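PDB 3NQP: SusD superfamily protein from Bacteroides fragilis NCTC 9343, which probably binds sugars at the outer membrane, working as the substrate-capturing partner of a glycan-uptake transporter, as in other members of the SusD family. Local coordinates for residues Tyr319-Ala322 with Val323-Phe327; Ile438-Glu441 with Lys442-Glu445; Gln451-Trp454 with Asp455-Met459. All coordinates share one frame; numbering follows the deposited sequence.

Along the chain the three contacts follow in series: contact 1 on the short helix 321-325, contact 2 on helix 431-445 and contact 3 on helix 452-458, all within the SusD family region. Contacts 2 and 3, with centres about 11 Å apart, sit on successive helices joined by two salt bridges, Lys442 NZ to Asp455 OD1 and Asp443 OD1 to Arg452 NE, each 2.7 Å. Contact 1 centres about 13 Å from contact 2 and meets it where Phe327 CZ lies 3.5 Å from Lys444 O; it does not touch contact 3. Contact 2 is thus the middle piece: helix 431-445 is bound to helix 452-458 by salt bridges and touches the 319-327 segment through Lys444.

Contact 1: residues Tyr319-Ala322 with Val323-Phe327; sequences YNKA and VYQNF. With EDO (1,2-ethanediol), chain E.
Gln325 lies alongside Lys321, one helical turn back, both side chains pointing the same way. From CB on, Gln325 follows Lys321 O: CB passes at 3.6 Å from that oxygen, CG comes closer, to 3.3 Å from Lys321 O, and beyond it the chain runs extended until OE1 sits 3.6 Å from Ala322 CA, with Lys321 CG also beside it. With CG turned beside its own backbone N (chi1 -64°), the side chain leans back over the first turn. The same Lys321 O takes the Gln325 N-H at 3.0 Å. Lys321 itself bends at chi3, and its ammonium donates to Leu353 O and to O2 of an ethanediol. Just before the cap, Tyr319 CB packs 4.1 Å from Val323 CB, while the Tyr319 hydroxyl reaches on to Glu48. A water accepts from Tyr324 N and donates to Asn320 O, which also receives the Val323 N-H. Asn320 OD1, meanwhile, turns a lone pair to Ala322 N at 3.0 Å and caps the start of the helix: an asparagine N-cap opening the short helix 321-325, which packs against strands 338-344 and 351-358.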
ATOM      1  N   TYR A 319     -10.148   6.535 -10.408  1.00 11.44           N
ATOM      2  CA  TYR A 319     -10.458   7.403  -9.286  1.00 12.44           C
ATOM      3  C   TYR A 319     -11.540   8.387  -9.631  1.00 11.54           C
ATOM      4  O   TYR A 319     -11.592   8.927 -10.745  1.00 10.96           O
ATOM      5  CB  TYR A 319      -9.227   8.153  -8.826  1.00 10.83           C
ATOM      6  CG  TYR A 319      -8.208   7.245  -8.194  1.00 11.55           C
ATOM      7  CD1 TYR A 319      -8.313   6.891  -6.866  1.00 10.58           C
ATOM      8  CD2 TYR A 319      -7.157   6.733  -8.929  1.00  9.15           C
ATOM      9  CE1 TYR A 319      -7.387   6.015  -6.273  1.00  7.05           C
ATOM     10  CE2 TYR A 319      -6.184   5.875  -8.324  1.00  8.67           C
ATOM     11  CZ  TYR A 319      -6.349   5.521  -6.997  1.00 14.21           C
ATOM     12  OH  TYR A 319      -5.460   4.677  -6.375  1.00 12.54           O
ATOM     13  N   ASN A 320     -12.394   8.661  -8.649  1.00 11.72           N
ATOM     14  CA  ASN A 320     -13.386   9.733  -8.771  1.00 12.23           C
ATOM     15  C   ASN A 320     -12.578  10.973  -9.115  1.00 12.03           C
ATOM     16  O   ASN A 320     -11.487  11.175  -8.575  1.00 10.48           O
ATOM     17  CB  ASN A 320     -14.055   9.911  -7.421  1.00 14.20           C
ATOM     18  CG  ASN A 320     -15.171  10.888  -7.436  1.00 18.41           C
ATOM     19  OD1 ASN A 320     -14.955  12.096  -7.601  1.00 14.32           O
ATOM     20  ND2 ASN A 320     -16.401  10.386  -7.240  1.00 15.32           N
ATOM     21  N   LYS A 321     -13.102  11.807  -9.991  1.00 10.59           N
ATOM     22  CA  LYS A 321     -12.332  12.949 -10.487  1.00 13.42           C
ATOM     23  C   LYS A 321     -12.012  14.017  -9.414  1.00 13.55           C
ATOM     24  O   LYS A 321     -11.105  14.838  -9.589  1.00 14.58           O
ATOM     25  CB  LYS A 321     -13.090  13.588 -11.651  1.00 13.91           C
ATOM     26  CG  LYS A 321     -14.387  14.291 -11.269  1.00 12.81           C
ATOM     27  CD  LYS A 321     -15.049  14.973 -12.505  1.00 20.06           C
ATOM     28  CE  LYS A 321     -15.799  13.891 -13.367  1.00 20.73           C
ATOM     29  NZ  LYS A 321     -16.485  14.468 -14.553  1.00 20.16           N
ATOM     30  N   ALA A 322     -12.763  14.010  -8.326  1.00 12.42           N
ATOM     31  CA  ALA A 322     -12.432  14.821  -7.143  1.00 11.94           C
ATOM     32  C   ALA A 322     -11.062  14.509  -6.557  1.00  9.99           C
ATOM     33  O   ALA A 322     -10.466  15.366  -5.891  1.00 10.43           O
ATOM     34  CB  ALA A 322     -13.520  14.680  -6.052  1.00 14.59           C
ATOM     35  N   VAL A 323     -10.530  13.313  -6.793  1.00 11.30           N
ATOM     36  CA  VAL A 323      -9.198  12.986  -6.290  1.00 10.50           C
ATOM     37  C   VAL A 323      -8.187  13.884  -7.021  1.00 13.37           C
ATOM     38  O   VAL A 323      -7.372  14.557  -6.395  1.00 13.13           O
ATOM     39  CB  VAL A 323      -8.878  11.492  -6.482  1.00  9.55           C
ATOM     40  CG1 VAL A 323      -7.446  11.170  -6.176  1.00  6.06           C
ATOM     41  CG2 VAL A 323      -9.821  10.609  -5.578  1.00  6.07           C
ATOM     42  N   TYR A 324      -8.249  13.882  -8.348  1.00 12.07           N
ATOM     43  CA  TYR A 324      -7.488  14.847  -9.186  1.00 14.03           C
ATOM     44  C   TYR A 324      -7.737  16.323  -8.824  1.00 13.33           C
ATOM     45  O   TYR A 324      -6.790  17.111  -8.636  1.00 12.27           O
ATOM     46  CB  TYR A 324      -7.781  14.570 -10.653  1.00 11.09           C
ATOM     47  CG  TYR A 324      -7.062  15.447 -11.683  1.00 14.55           C
ATOM     48  CD1 TYR A 324      -5.728  15.224 -11.990  1.00  9.27           C
ATOM     49  CD2 TYR A 324      -7.719  16.488 -12.339  1.00 12.84           C
ATOM     50  CE1 TYR A 324      -5.058  16.006 -12.937  1.00 11.15           C
ATOM     51  CE2 TYR A 324      -7.046  17.289 -13.318  1.00 16.64           C
ATOM     52  CZ  TYR A 324      -5.722  17.028 -13.610  1.00 13.63           C
ATOM     53  OH  TYR A 324      -5.029  17.771 -14.541  1.00 17.90           O
ATOM     54  N   GLN A 325      -8.987  16.706  -8.708  1.00 13.73           N
ATOM     55  CA  GLN A 325      -9.340  18.120  -8.460  1.00 14.64           C
ATOM     56  C   GLN A 325      -8.900  18.602  -7.077  1.00 15.66           C
ATOM     57  O   GLN A 325      -8.776  19.806  -6.863  1.00 15.34           O
ATOM     58  CB  GLN A 325     -10.844  18.324  -8.588  1.00 13.41           C
ATOM     59  CG  GLN A 325     -11.366  18.073  -9.971  1.00 16.88           C
ATOM     60  CD  GLN A 325     -12.869  18.090 -10.033  1.00 25.05           C
ATOM     61  OE1 GLN A 325     -13.547  17.514  -9.180  1.00 15.22           O
ATOM     62  NE2 GLN A 325     -13.399  18.753 -11.041  1.00 15.85           N
ATOM     63  N   ASN A 326      -8.663  17.666  -6.156  1.00 13.61           N
ATOM     64  CA  ASN A 326      -8.110  18.013  -4.824  1.00 16.10           C
ATOM     65  C   ASN A 326      -6.684  18.565  -4.841  1.00 14.49           C
ATOM     66  O   ASN A 326      -6.254  19.229  -3.900  1.00 14.60           O
ATOM     67  CB  ASN A 326      -8.089  16.790  -3.904  1.00 14.78           C
ATOM     68  CG  ASN A 326      -9.388  16.600  -3.117  1.00 31.35           C
ATOM     69  OD1 ASN A 326     -10.293  17.439  -3.155  1.00 26.76           O
ATOM     70  ND2 ASN A 326      -9.462  15.484  -2.372  1.00 36.72           N
ATOM     71  N   PHE A 327      -5.915  18.230  -5.864  1.00 14.90           N
ATOM     72  CA  PHE A 327      -4.573  18.795  -6.012  1.00 14.13           C
ATOM     73  C   PHE A 327      -4.617  20.243  -6.526  1.00 16.27           C
ATOM     74  O   PHE A 327      -5.288  20.526  -7.517  1.00 15.64           O
ATOM     75  CB  PHE A 327      -3.756  17.986  -7.034  1.00 11.82           C
ATOM     76  CG  PHE A 327      -3.394  16.576  -6.594  1.00 13.32           C
ATOM     77  CD1 PHE A 327      -2.209  16.322  -5.921  1.00 10.06           C
ATOM     78  CD2 PHE A 327      -4.177  15.497  -6.950  1.00 16.31           C
ATOM     79  CE1 PHE A 327      -1.837  15.022  -5.583  1.00 12.88           C
ATOM     80  CE2 PHE A 327      -3.829  14.184  -6.560  1.00 20.11           C
ATOM     81  CZ  PHE A 327      -2.635  13.964  -5.881  1.00 18.28           C
TER
HETATM   82  C1  EDO E1005     -19.095  13.896 -16.779  1.00 21.95           C
HETATM   83  O1  EDO E1005     -18.185  14.982 -16.613  1.00 29.31           O
HETATM   84  C2  EDO E1005     -18.393  12.558 -17.040  1.00 19.42           C
HETATM   85  O2  EDO E1005     -17.733  12.034 -15.874  1.00 15.12           O
HETATM   86  O   HOH W   1      -9.105  11.504  -9.995  1.00 12.19           O
HETATM   87  O   HOH W   2     -11.803  17.983  -5.056  1.00 37.64           O

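Contact 2: residues Ile438-Glu441 with Lys442-Glu445; sequences ILHE and KDKE
His440 and Asp443 run side by side on helix 431-445, one turn apart, in the helical part of a fold whose family belongs to the TPR clan. Their planes are turned 44° against each other, and Asp443 OD2 meets the imidazole at its edge, in the ring plane, 3.4 Å from His440 CD2. This is a contact with a ring carbon: His440 NE2 stays 4.4 Å from Asp443 OD2. Leu439 crosses the same carboxylate obliquely, bringing its CD1 to 3.7 Å from Asp443 OD1, so its two oxygens each meet a different neighbour, OD2 the imidazole edge and OD1 a leucine methyl. Asp443 CG is turned beside its backbone N (chi1 -78°), which folds the group back over Leu439 O, and OD1 is then directed to Arg452 on the next helix. Lys442 leaves the helix on another side; its aliphatic part starts over Ile438 O and its ammonium goes to Asp455 and Gln451.

On a further side of the helix, Glu441 and Glu445 share a shape, each with CG anti to the backbone N and a bend at chi2. Glu441 OE2 and Glu445 OE1 are 5.2 Å apart, and Arg333 forms salt bridges to both, while Arg410 holds the other Glu441 oxygen and Arg381 and Arg412 hold the other Glu445 oxygen. This set of arginines would offset the two buried negative charges. The backbone runs beneath in regular helical bonds, among them Glu445 N to Glu441 O at 2.9 Å. Lys444 runs out extended, its NZ 5.1 Å from Glu441 OE1, and a water closes that gap, donating to Glu441 OE1 at 2.7 Å and accepting from Lys444 NZ at 3.0 Å.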
ATOM      1  N   ILE A 438      -3.007  14.904   7.897  1.00 11.92           N
ATOM      2  CA  ILE A 438      -2.059  13.799   7.675  1.00 11.89           C
ATOM      3  C   ILE A 438      -2.717  12.847   6.675  1.00 12.73           C
ATOM      4  O   ILE A 438      -2.102  12.470   5.677  1.00  9.82           O
ATOM      5  CB  ILE A 438      -1.668  13.062   8.978  1.00 12.36           C
ATOM      6  CG1 ILE A 438      -0.801  13.948   9.901  1.00  9.50           C
ATOM      7  CG2 ILE A 438      -0.907  11.725   8.667  1.00  7.21           C
ATOM      8  CD1 ILE A 438      -0.771  13.387  11.407  1.00  6.39           C
ATOM      9  N   LEU A 439      -3.991  12.524   6.898  1.00 10.24           N
ATOM     10  CA  LEU A 439      -4.731  11.677   5.943  1.00 11.59           C
ATOM     11  C   LEU A 439      -4.713  12.277   4.559  1.00  9.36           C
ATOM     12  O   LEU A 439      -4.445  11.596   3.584  1.00 10.55           O
ATOM     13  CB  LEU A 439      -6.188  11.434   6.393  1.00 10.35           C
ATOM     14  CG  LEU A 439      -7.186  10.794   5.377  1.00 12.36           C
ATOM     15  CD1 LEU A 439      -6.879   9.364   5.183  1.00  9.63           C
ATOM     16  CD2 LEU A 439      -8.654  10.986   5.869  1.00 10.33           C
ATOM     17  N   HIS A 440      -5.003  13.568   4.468  1.00  9.84           N
ATOM     18  CA  HIS A 440      -5.160  14.189   3.153  1.00 11.42           C
ATOM     19  C   HIS A 440      -3.808  14.339   2.450  1.00 10.52           C
ATOM     20  O   HIS A 440      -3.763  14.325   1.254  1.00 10.69           O
ATOM     21  CB  HIS A 440      -5.905  15.519   3.246  1.00 12.11           C
ATOM     22  CG  HIS A 440      -7.360  15.376   3.600  1.00 15.13           C
ATOM     23  ND1 HIS A 440      -8.083  16.381   4.221  1.00 13.45           N
ATOM     24  CD2 HIS A 440      -8.214  14.330   3.460  1.00 17.81           C
ATOM     25  CE1 HIS A 440      -9.321  15.957   4.422  1.00 14.53           C
ATOM     26  NE2 HIS A 440      -9.432  14.724   3.962  1.00 11.59           N
ATOM     27  N   GLU A 441      -2.716  14.425   3.219  1.00 10.74           N
ATOM     28  CA  GLU A 441      -1.386  14.386   2.630  1.00 11.40           C
ATOM     29  C   GLU A 441      -1.030  12.982   2.129  1.00 10.30           C
ATOM     30  O   GLU A 441      -0.456  12.832   1.080  1.00 10.23           O
ATOM     31  CB  GLU A 441      -0.340  14.906   3.629  1.00  9.57           C
ATOM     32  CG  GLU A 441       0.900  15.511   2.943  1.00  8.61           C
ATOM     33  CD  GLU A 441       0.583  16.665   2.046  1.00 17.83           C
ATOM     34  OE1 GLU A 441      -0.293  17.477   2.409  1.00 11.20           O
ATOM     35  OE2 GLU A 441       1.181  16.724   0.961  1.00 11.84           O
ATOM     36  N   LYS A 442      -1.344  11.951   2.910  1.00  9.32           N
ATOM     37  CA  LYS A 442      -1.233  10.564   2.431  1.00  8.75           C
ATOM     38  C   LYS A 442      -2.107  10.317   1.192  1.00 11.09           C
ATOM     39  O   LYS A 442      -1.688   9.617   0.285  1.00 10.50           O
ATOM     40  CB  LYS A 442      -1.597   9.576   3.541  1.00  8.65           C
ATOM     41  CG  LYS A 442      -0.506   9.464   4.596  1.00  9.49           C
ATOM     42  CD  LYS A 442      -0.654   8.220   5.524  1.00 10.71           C
ATOM     43  CE  LYS A 442      -0.214   6.951   4.768  1.00 10.73           C
ATOM     44  NZ  LYS A 442      -0.255   5.731   5.678  1.00  6.42           N
ATOM     45  N   ASP A 443      -3.297  10.911   1.159  1.00  9.10           N
ATOM     46  CA  ASP A 443      -4.218  10.744   0.035  1.00  9.58           C
ATOM     47  C   ASP A 443      -3.610  11.256  -1.258  1.00 10.89           C
ATOM     48  O   ASP A 443      -3.851  10.703  -2.316  1.00 12.00           O
ATOM     49  CB  ASP A 443      -5.528  11.535   0.274  1.00  9.56           C
ATOM     50  CG  ASP A 443      -6.475  10.847   1.234  1.00 13.93           C
ATOM     51  OD1 ASP A 443      -6.234   9.656   1.585  1.00 11.04           O
ATOM     52  OD2 ASP A 443      -7.435  11.541   1.671  1.00  7.66           O
ATOM     53  N   LYS A 444      -2.885  12.361  -1.167  1.00  9.24           N
ATOM     54  CA  LYS A 444      -2.177  12.928  -2.302  1.00  8.70           C
ATOM     55  C   LYS A 444      -0.856  12.240  -2.641  1.00 11.27           C
ATOM     56  O   LYS A 444      -0.512  12.094  -3.838  1.00 13.27           O
ATOM     57  CB  LYS A 444      -1.905  14.386  -2.068  1.00 12.15           C
ATOM     58  CG  LYS A 444      -3.110  15.273  -2.132  1.00  8.99           C
ATOM     59  CD  LYS A 444      -2.679  16.687  -1.726  1.00 14.34           C
ATOM     60  CE  LYS A 444      -3.888  17.546  -1.525  1.00 14.52           C
ATOM     61  NZ  LYS A 444      -3.509  18.949  -1.314  1.00 11.37           N
ATOM     62  N   GLU A 445      -0.104  11.856  -1.599  1.00 10.46           N
ATOM     63  CA  GLU A 445       1.265  11.352  -1.763  1.00 10.08           C
ATOM     64  C   GLU A 445       1.269   9.909  -2.299  1.00  9.18           C
ATOM     65  O   GLU A 445       2.151   9.523  -3.082  1.00  7.75           O
ATOM     66  CB  GLU A 445       2.023  11.427  -0.432  1.00  9.74           C
ATOM     67  CG  GLU A 445       3.498  11.063  -0.426  1.00  9.37           C
ATOM     68  CD  GLU A 445       4.361  12.013  -1.271  1.00 13.88           C
ATOM     69  OE1 GLU A 445       3.942  13.147  -1.536  1.00  7.97           O
ATOM     70  OE2 GLU A 445       5.451  11.607  -1.659  1.00 10.33           O
TER
HETATM   71  O   HOH W   3      -1.034  19.042   0.385  1.00 13.53           O

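Contact 3: residues Gln451-Trp454 with Asp455-Met459; sequences QRWW and DLRRM
Asp455 N to Gln451 O, 2.8 Å and nearly straight, begins a run of helical bonds between residues four apart, of which Arg458 N to Trp454 O is weak, and which goes on to Met459 N on Asp455 O. Trp453 and Arg457 then pair across one turn. Arg457 CG lies over one face of the indole, 4.1 Å from the centroid of its five-membered ring, in a CH-pi contact, and CD continues to 3.6 Å from Trp453 CZ2. Bends at chi2 (-82°) and chi3 fold the arginine over the ring, and a water at the indole edge accepts from Trp453 NE1, with a weak second bond from Arg457 NH1. Leu456 crosses Arg452, its CD2 over one face of the guanidinium at 4.0 Å from NH1; that group is fixed further by Asp443 and by the carbonyls of Gly51 and Gly474.

On another side, Arg458 grips Asp455 end-on, NH1 and NH2 both donating to Asp455 OD1, at 3.2 and 2.9 Å. The oxygen lies in the guanidinium plane; NH1 is met by its anti lone pair, whereas NH2 comes from above the carboxylate plane. Lys442 adds a second positive group, and a third donor, to this oxygen, and Glu391 a second anion to Arg458. The result is a short buried helix, 452-458, fastened by a salt-bridge network to helix 431-445 before it, within the helical core of a SusD-family fold.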
ATOM      1  N   GLN A 451      -2.429   2.736   0.732  1.00 10.13           N
ATOM      2  CA  GLN A 451      -2.572   3.214   2.092  1.00 10.69           C
ATOM      3  C   GLN A 451      -4.000   3.552   2.593  1.00 12.54           C
ATOM      4  O   GLN A 451      -4.297   3.405   3.810  1.00  9.54           O
ATOM      5  CB  GLN A 451      -1.710   4.447   2.282  1.00 10.72           C
ATOM      6  CG  GLN A 451      -0.213   4.238   2.006  1.00 11.68           C
ATOM      7  CD  GLN A 451       0.416   3.258   2.938  1.00  9.97           C
ATOM      8  OE1 GLN A 451       0.430   3.442   4.162  1.00 12.03           O
ATOM      9  NE2 GLN A 451       0.922   2.158   2.370  1.00 15.33           N
ATOM     10  N   ARG A 452      -4.848   4.055   1.705  1.00 10.29           N
ATOM     11  CA  ARG A 452      -6.045   4.723   2.189  1.00 13.09           C
ATOM     12  C   ARG A 452      -6.990   3.839   3.011  1.00 10.53           C
ATOM     13  O   ARG A 452      -7.539   4.289   4.039  1.00  9.89           O
ATOM     14  CB  ARG A 452      -6.840   5.420   1.087  1.00  8.42           C
ATOM     15  CG  ARG A 452      -7.906   6.347   1.713  1.00 10.39           C
ATOM     16  CD  ARG A 452      -8.522   7.325   0.701  1.00 12.15           C
ATOM     17  NE  ARG A 452      -8.743   8.607   1.342  1.00 10.99           N
ATOM     18  CZ  ARG A 452      -9.875   9.052   1.863  1.00 13.05           C
ATOM     19  NH1 ARG A 452     -11.023   8.390   1.738  1.00 14.64           N
ATOM     20  NH2 ARG A 452      -9.866  10.238   2.446  1.00 13.06           N
ATOM     21  N   TRP A 453      -7.174   2.599   2.609  1.00 11.03           N
ATOM     22  CA  TRP A 453      -8.080   1.725   3.394  1.00  9.16           C
ATOM     23  C   TRP A 453      -7.508   1.596   4.790  1.00 12.24           C
ATOM     24  O   TRP A 453      -8.237   1.676   5.780  1.00 11.43           O
ATOM     25  CB  TRP A 453      -8.262   0.331   2.755  1.00 10.91           C
ATOM     26  CG  TRP A 453      -9.078  -0.648   3.652  1.00  8.93           C
ATOM     27  CD1 TRP A 453      -8.663  -1.819   4.121  1.00 11.75           C
ATOM     28  CD2 TRP A 453     -10.401  -0.440   4.170  1.00  9.37           C
ATOM     29  NE1 TRP A 453      -9.631  -2.395   4.928  1.00 12.27           N
ATOM     30  CE2 TRP A 453     -10.722  -1.570   4.949  1.00 11.52           C
ATOM     31  CE3 TRP A 453     -11.352   0.572   4.026  1.00 11.46           C
ATOM     32  CZ2 TRP A 453     -11.925  -1.699   5.590  1.00 11.16           C
ATOM     33  CZ3 TRP A 453     -12.553   0.439   4.672  1.00 12.95           C
ATOM     34  CH2 TRP A 453     -12.831  -0.698   5.431  1.00  9.17           C
ATOM     35  N   TRP A 454      -6.185   1.389   4.870  1.00 13.01           N
ATOM     36  CA  TRP A 454      -5.545   1.230   6.187  1.00 12.04           C
ATOM     37  C   TRP A 454      -5.662   2.525   7.029  1.00 12.15           C
ATOM     38  O   TRP A 454      -6.010   2.492   8.224  1.00  9.17           O
ATOM     39  CB  TRP A 454      -4.102   0.751   6.039  1.00 11.02           C
ATOM     40  CG  TRP A 454      -3.951  -0.546   5.252  1.00 10.69           C
ATOM     41  CD1 TRP A 454      -3.004  -0.832   4.321  1.00 16.60           C
ATOM     42  CD2 TRP A 454      -4.722  -1.739   5.417  1.00 16.56           C
ATOM     43  NE1 TRP A 454      -3.163  -2.133   3.869  1.00 19.73           N
ATOM     44  CE2 TRP A 454      -4.214  -2.697   4.535  1.00 18.78           C
ATOM     45  CE3 TRP A 454      -5.796  -2.087   6.232  1.00 25.83           C
ATOM     46  CZ2 TRP A 454      -4.749  -3.969   4.433  1.00 24.36           C
ATOM     47  CZ3 TRP A 454      -6.337  -3.366   6.112  1.00 27.91           C
ATOM     48  CH2 TRP A 454      -5.810  -4.271   5.223  1.00 18.25           C
ATOM     49  N   ASP A 455      -5.412   3.652   6.386  1.00 10.39           N
ATOM     50  CA  ASP A 455      -5.545   4.970   7.034  1.00 11.12           C
ATOM     51  C   ASP A 455      -6.951   5.200   7.615  1.00 11.94           C
ATOM     52  O   ASP A 455      -7.059   5.730   8.724  1.00  9.45           O
ATOM     53  CB  ASP A 455      -5.186   6.082   6.044  1.00  7.48           C
ATOM     54  CG  ASP A 455      -3.721   6.040   5.612  1.00 10.28           C
ATOM     55  OD1 ASP A 455      -2.884   5.414   6.286  1.00 13.34           O
ATOM     56  OD2 ASP A 455      -3.394   6.629   4.552  1.00 11.61           O
ATOM     57  N   LEU A 456      -7.998   4.776   6.872  1.00 10.77           N
ATOM     58  CA  LEU A 456      -9.381   4.902   7.320  1.00 10.09           C
ATOM     59  C   LEU A 456      -9.703   3.997   8.486  1.00 11.93           C
ATOM     60  O   LEU A 456     -10.486   4.381   9.373  1.00 12.12           O
ATOM     61  CB  LEU A 456     -10.371   4.622   6.193  1.00  8.55           C
ATOM     62  CG  LEU A 456     -10.342   5.654   5.052  1.00  9.68           C
ATOM     63  CD1 LEU A 456     -11.119   5.038   3.837  1.00 12.60           C
ATOM     64  CD2 LEU A 456     -10.970   7.009   5.485  1.00  9.21           C
ATOM     65  N   ARG A 457      -9.118   2.804   8.506  1.00 12.01           N
ATOM     66  CA  ARG A 457      -9.293   1.896   9.649  1.00 12.94           C
ATOM     67  C   ARG A 457      -8.593   2.431  10.909  1.00 13.31           C
ATOM     68  O   ARG A 457      -9.085   2.260  12.013  1.00 10.59           O
ATOM     69  CB  ARG A 457      -8.687   0.507   9.360  1.00 10.48           C
ATOM     70  CG  ARG A 457      -9.461  -0.355   8.366  1.00 15.34           C
ATOM     71  CD  ARG A 457     -10.637  -1.101   8.924  1.00 14.14           C
ATOM     72  NE  ARG A 457     -10.397  -1.751  10.228  1.00 16.62           N
ATOM     73  CZ  ARG A 457      -9.733  -2.875  10.429  1.00 13.76           C
ATOM     74  NH1 ARG A 457      -9.201  -3.527   9.437  1.00 19.32           N
ATOM     75  NH2 ARG A 457      -9.596  -3.343  11.649  1.00 14.84           N
ATOM     76  N   ARG A 458      -7.461   3.097  10.721  1.00  9.43           N
ATOM     77  CA  ARG A 458      -6.514   3.343  11.792  1.00  8.24           C
ATOM     78  C   ARG A 458      -6.623   4.719  12.385  1.00 10.02           C
ATOM     79  O   ARG A 458      -6.608   4.869  13.600  1.00 10.33           O
ATOM     80  CB  ARG A 458      -5.093   3.123  11.281  1.00  7.99           C
ATOM     81  CG  ARG A 458      -3.976   3.075  12.349  1.00 12.51           C
ATOM     82  CD  ARG A 458      -2.579   3.157  11.710  1.00 10.27           C
ATOM     83  NE  ARG A 458      -2.426   4.384  10.968  1.00  6.83           N
ATOM     84  CZ  ARG A 458      -2.477   4.516   9.631  1.00 12.00           C
ATOM     85  NH1 ARG A 458      -2.625   3.467   8.798  1.00 12.26           N
ATOM     86  NH2 ARG A 458      -2.409   5.723   9.117  1.00 12.81           N
HETATM   87  N   MSE A 459      -6.763   5.726  11.523  1.00  9.47           N
HETATM   88  CA  MSE A 459      -6.835   7.097  11.998  1.00  8.65           C
HETATM   89  C   MSE A 459      -8.210   7.346  12.616  1.00  8.40           C
HETATM   90  O   MSE A 459      -9.210   6.702  12.280  1.00  9.24           O
HETATM   91  CB  MSE A 459      -6.518   8.094  10.863  1.00  7.22           C
HETATM   92  CG  MSE A 459      -5.149   7.830  10.256  1.00  9.61           C
HETATM   93 SE   MSE A 459      -4.619   9.106   8.950  0.75  7.40          SE
HETATM   94  CE  MSE A 459      -3.838  10.407  10.123  1.00 14.35           C
TER
HETATM   95  O   HOH W   4      -9.953  -4.698   6.584  1.00 10.22           O